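Local coordinates for anaerobically-induced outer membrane porin OprE (Pseudomonas aeruginosa, PDB 4FRX), which is an outer-membrane beta-barrel protein of the OprD family that probably acts as a porin, letting small solutes cross the membrane, at residues A[178-181]-A[182-185]; A[248-251]-A[252-256]; A[258-262]-A[263-267]. One frame throughout, in Å; residues are numbered along the deposited sequence.

Interaction 1: A[178-181]-A[182-185]; sequences SIAG and ANGS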
# COMPACT_ATOMS: atom_id res chain seq x y z
N SER A 178 2.38 -6.43 12.70
CA SER A 178 1.18 -7.13 13.15
C SER A 178 0.13 -7.12 12.03
O SER A 178 0.41 -6.66 10.92
CB SER A 178 0.64 -6.53 14.45
OG SER A 178 -0.38 -7.35 15.01
N ILE A 179 -1.04 -7.66 12.33
CA ILE A 179 -2.16 -7.71 11.39
C ILE A 179 -3.42 -7.31 12.16
O ILE A 179 -3.41 -7.29 13.39
CB ILE A 179 -2.34 -9.13 10.78
CG1 ILE A 179 -2.79 -10.13 11.84
CG2 ILE A 179 -1.05 -9.61 10.08
CD1 ILE A 179 -3.00 -11.54 11.29
N ALA A 180 -4.49 -6.97 11.43
CA ALA A 180 -5.78 -6.61 12.04
C ALA A 180 -6.28 -7.75 12.90
O ALA A 180 -6.25 -8.91 12.47
CB ALA A 180 -6.82 -6.28 10.95
N GLY A 181 -6.75 -7.42 14.10
CA GLY A 181 -7.21 -8.42 15.04
C GLY A 181 -6.24 -8.59 16.19
O GLY A 181 -6.63 -8.91 17.30
N ALA A 182 -4.97 -8.38 15.91
CA ALA A 182 -3.94 -8.52 16.94
C ALA A 182 -3.16 -7.23 17.11
O ALA A 182 -2.21 -7.17 17.91
CB ALA A 182 -2.98 -9.63 16.58
N ASN A 183 -3.55 -6.19 16.37
CA ASN A 183 -2.72 -5.00 16.27
C ASN A 183 -3.15 -3.88 17.23
O ASN A 183 -3.90 -4.13 18.17
CB ASN A 183 -2.63 -4.51 14.82
CG ASN A 183 -3.97 -4.05 14.27
OD1 ASN A 183 -4.98 -4.08 14.96
ND2 ASN A 183 -3.97 -3.61 13.01
N GLY A 184 -2.69 -2.66 16.98
CA GLY A 184 -2.96 -1.57 17.90
C GLY A 184 -1.95 -1.55 19.02
O GLY A 184 -0.85 -2.09 18.87
N SER A 185 -2.29 -0.94 20.15
CA SER A 185 -1.32 -0.80 21.24
C SER A 185 -1.82 -1.29 22.60
O SER A 185 -1.17 -1.03 23.62
CB SER A 185 -0.86 0.65 21.36
OG SER A 185 -0.12 1.03 20.23
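Ile179 and Ala182 meet through their backbones, the N of Ala182 donating to the O of Ile179 over 3.2 Å in a fairly straight bond (157° at the hydrogen). Ala180 and Gly181 fill the corner between them, and Gly181 has the positive phi (107°) that the bend needs there. The packing is tightest around this same carbonyl, because Asn183 folds back over it: its CB lies 3.2 Å from Ile179 O. With chi1 at 65°, CG of Asn183 sits between its own backbone N and carbonyl carbon, and the amide extends along the first half of the turn, ND2 coming 3.6 Å from Ala180 CA. That ND2 donates to the backbone O of Asn314, which ties the turn to another loop. On the other flank Ser178 reaches toward the returning chain, OG 3.5 Å from Asn183 CA, while its hydrogen bond goes to the backbone O of Arg190. The outgoing end is looser: past Asn183 the chain leaves the turn, and Ser185 is exposed to solvent with OG bonded to Asp317. The Ile179-Ala182 bond and the backbone angles at the corner make this a type II beta turn, set in the loop between strands 174-176 and 195-203.

Interaction 2: A[248-251]-A[252-256]; sequences SSSD and GKNGS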
# COMPACT_ATOMS: atom_id res chain seq x y z
N SER A 248 -4.09 -17.61 1.85
CA SER A 248 -3.48 -17.24 3.13
C SER A 248 -3.85 -18.27 4.19
O SER A 248 -5.03 -18.60 4.37
CB SER A 248 -3.97 -15.88 3.58
OG SER A 248 -3.75 -14.87 2.61
N SER A 249 -2.85 -18.78 4.90
CA SER A 249 -3.11 -19.77 5.94
C SER A 249 -2.27 -19.48 7.16
O SER A 249 -1.39 -18.62 7.12
CB SER A 249 -2.80 -21.18 5.41
OG SER A 249 -1.46 -21.28 4.98
N SER A 250 -2.54 -20.19 8.25
CA SER A 250 -1.88 -19.92 9.52
C SER A 250 -0.42 -20.37 9.56
O SER A 250 -0.02 -21.30 8.86
CB SER A 250 -2.64 -20.58 10.66
OG SER A 250 -2.70 -21.98 10.49
N ASP A 251 0.36 -19.69 10.39
CA ASP A 251 1.76 -20.04 10.61
C ASP A 251 2.03 -19.95 12.10
O ASP A 251 1.50 -19.07 12.78
CB ASP A 251 2.68 -19.06 9.87
CG ASP A 251 4.16 -19.32 10.16
OD1 ASP A 251 4.76 -20.15 9.44
OD2 ASP A 251 4.73 -18.71 11.09
N GLY A 252 2.83 -20.87 12.62
CA GLY A 252 3.26 -20.81 14.01
C GLY A 252 2.14 -20.69 15.02
O GLY A 252 1.20 -21.48 15.01
N LYS A 253 2.23 -19.68 15.89
CA LYS A 253 1.29 -19.50 17.00
C LYS A 253 -0.17 -19.39 16.57
O LYS A 253 -1.06 -19.98 17.18
CB LYS A 253 1.69 -18.29 17.84
CG LYS A 253 3.03 -18.48 18.55
CD LYS A 253 3.33 -17.33 19.49
CE LYS A 253 4.63 -17.54 20.26
NZ LYS A 253 4.65 -18.85 20.96
N ASN A 254 -0.41 -18.65 15.50
CA ASN A 254 -1.76 -18.51 14.98
C ASN A 254 -2.36 -19.86 14.56
O ASN A 254 -3.58 -20.05 14.60
CB ASN A 254 -1.76 -17.53 13.81
CG ASN A 254 -3.12 -17.38 13.19
OD1 ASN A 254 -3.43 -17.98 12.15
ND2 ASN A 254 -3.97 -16.58 13.82
N GLY A 255 -1.50 -20.81 14.19
CA GLY A 255 -1.95 -22.13 13.76
C GLY A 255 -2.17 -23.11 14.91
O GLY A 255 -2.46 -24.29 14.70
N SER A 256 -2.01 -22.64 16.14
CA SER A 256 -2.19 -23.50 17.31
C SER A 256 -3.25 -22.92 18.24
O SER A 256 -3.37 -21.71 18.37
CB SER A 256 -0.88 -23.64 18.07
OG SER A 256 -0.67 -22.51 18.89
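Ser250 and Gly255 bring their CA atoms to 4.8 Å as the chain leaves the end region of strand 237-250, reverses at Gly252 and winds into a 3-10 turn at 253-255. Gly252 makes the reversal with positive phi (53°). Two residues on, the N of Asn254 makes a weak bond to the O of Asp251 (3.4 Å), whereas two firmer backbone bonds follow: Gly255 N to Gly252 O at 2.9 Å and Ser256 N to Lys253 O at 3.0 Å.

Among the side chains, Ser250 and Asn254 meet across the turn. CB of Ser250 presses against the amide oxygen of Asn254, with OD1 3.1 Å away, and its OG lies 3.4 Å from Gly255 CA and is hydrogen-bonded to Glu278 OE2. Asn254 extends back toward the strand, CG anti to its backbone N (chi1 178°), and rests its CB on Asp251 O at 3.7 Å. Its amide is gripped at both ends: OD1 accepts from Val279 N, while ND2 donates to the backbone O of Tyr264 and of Gly277. OD2 of Asp251 accepts a bond from Asp219 N. Ser256, the N-cap of the next helix, turns OG back to Lys253 O over 3.1 Å, joining its own N on one face of that carbonyl.

The side-chain polar groups of Ser250, Asp251 and Asn254 thus find partners elsewhere in the chain. With backbone groups holding both its oxygen and its nitrogen, the amide of the buried Asn254 is probably fixed in its rotation.

Interaction 3: A[258-262]-A[263-267]; sequences SGRAD and GYVSS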
# COMPACT_ATOMS: atom_id res chain seq x y z
N SER A 258 -3.29 -22.83 21.52
CA SER A 258 -2.73 -22.06 22.63
C SER A 258 -2.20 -20.72 22.14
O SER A 258 -2.24 -19.72 22.87
CB SER A 258 -1.63 -22.85 23.34
OG SER A 258 -0.60 -23.16 22.43
N GLY A 259 -1.69 -20.70 20.92
CA GLY A 259 -1.16 -19.47 20.35
C GLY A 259 -2.27 -18.45 20.16
O GLY A 259 -2.11 -17.28 20.51
N ARG A 260 -3.40 -18.91 19.64
CA ARG A 260 -4.55 -18.02 19.44
C ARG A 260 -5.12 -17.54 20.78
O ARG A 260 -5.49 -16.36 20.92
CB ARG A 260 -5.62 -18.68 18.57
CG ARG A 260 -5.12 -18.96 17.14
CD ARG A 260 -6.27 -19.31 16.22
NE ARG A 260 -6.97 -20.50 16.67
CZ ARG A 260 -6.61 -21.74 16.37
NH1 ARG A 260 -5.55 -21.95 15.60
NH2 ARG A 260 -7.32 -22.78 16.81
N ALA A 261 -5.14 -18.43 21.76
CA ALA A 261 -5.51 -18.08 23.13
C ALA A 261 -4.64 -16.95 23.70
O ALA A 261 -5.11 -16.15 24.51
CB ALA A 261 -5.44 -19.32 24.03
N ASP A 262 -3.37 -16.88 23.28
CA ASP A 262 -2.47 -15.83 23.76
C ASP A 262 -2.52 -14.59 22.87
O ASP A 262 -1.78 -13.63 23.09
CB ASP A 262 -1.04 -16.33 23.89
CG ASP A 262 -0.13 -15.33 24.60
OD1 ASP A 262 -0.55 -14.76 25.63
OD2 ASP A 262 0.99 -15.08 24.10
N GLY A 263 -3.38 -14.59 21.87
CA GLY A 263 -3.60 -13.39 21.10
C GLY A 263 -2.97 -13.36 19.73
O GLY A 263 -2.99 -12.32 19.07
N TYR A 264 -2.41 -14.47 19.27
CA TYR A 264 -1.92 -14.52 17.89
C TYR A 264 -3.08 -14.84 16.95
O TYR A 264 -3.23 -15.97 16.47
CB TYR A 264 -0.75 -15.49 17.71
CG TYR A 264 0.50 -14.96 18.38
CD1 TYR A 264 0.66 -15.06 19.76
CD2 TYR A 264 1.49 -14.30 17.65
CE1 TYR A 264 1.78 -14.55 20.39
CE2 TYR A 264 2.62 -13.78 18.27
CZ TYR A 264 2.76 -13.92 19.65
OH TYR A 264 3.86 -13.43 20.30
N VAL A 265 -3.90 -13.82 16.69
CA VAL A 265 -5.16 -14.01 15.99
C VAL A 265 -5.39 -12.97 14.90
O VAL A 265 -4.80 -11.88 14.91
CB VAL A 265 -6.36 -13.94 16.96
CG1 VAL A 265 -6.38 -15.14 17.92
CG2 VAL A 265 -6.36 -12.61 17.73
N SER A 266 -6.28 -13.31 13.97
CA SER A 266 -6.68 -12.42 12.90
C SER A 266 -8.16 -12.12 13.08
O SER A 266 -8.93 -12.98 13.51
CB SER A 266 -6.49 -13.11 11.55
OG SER A 266 -7.21 -12.45 10.53
N SER A 267 -8.57 -10.92 12.70
CA SER A 267 -9.99 -10.64 12.54
C SER A 267 -10.60 -11.54 11.46
O SER A 267 -9.94 -11.93 10.50
CB SER A 267 -10.21 -9.17 12.17
OG SER A 267 -9.84 -8.31 13.23
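Gly259 and Tyr264 are joined by the longer of two backbone hydrogen bonds that end helix 257-261: Tyr264 N donates to Gly259 O at 3.1 Å, nearly straight at 161°. The shorter, Gly263 N to Arg260 O at 2.9 Å, approaches from above the carbonyl plane. With positive phi at Gly263, they form a Schellman motif. Beyond it a weak bond from Val265 N to Gly263 O makes Tyr264 the centre of an inverse gamma turn.

Van der Waals packing lies on one flank. Val265 CG1 and Arg260 CB are its nonpolar pair, 3.7 Å apart, and two carbonyl oxygens lie against carbons: Arg260 O is 3.4 Å from Val265 CG1, and Tyr264 O is 3.6 Å from Arg260 CG. Further out, NH1 of the arginine bonds to the backbone O of Asn254.

Edge contacts gather on the tyrosine ring. Gly259 O and Asp262 OD2 both lie near the ring plane, OD2 3.8 Å from CE1, with the carboxylate turned 41° from the ring. The other oxygen, OD1, forms a salt bridge to Arg190.

The carbonyls of Gly259 and Arg260 are therefore met by N-H groups of the departing chain, and the negative Asp262 beside them has a positive partner that probably offsets its charge.

In the fold
From the N terminus, interaction 1 comes first, as a tight turn in the loop after strand 174-176. Interaction 2 then turns the chain at the end of strand 237-250, and interaction 3 closes the short helix 257-261 that follows it and leads on to strand 266-267. Each closes only a local bend; they run in series, neither nesting nor crossing. Interactions 2 and 3 are bound through Asn254. Interaction 3 also meets interaction 1, Ala180 O and Ser267 N being 3.1 Å apart in a probable hydrogen bond, whereas interactions 1 and 2 do not touch. The excursion after strand 237-250 is thereby joined to the loop after strand 174-176, both probably extracellular.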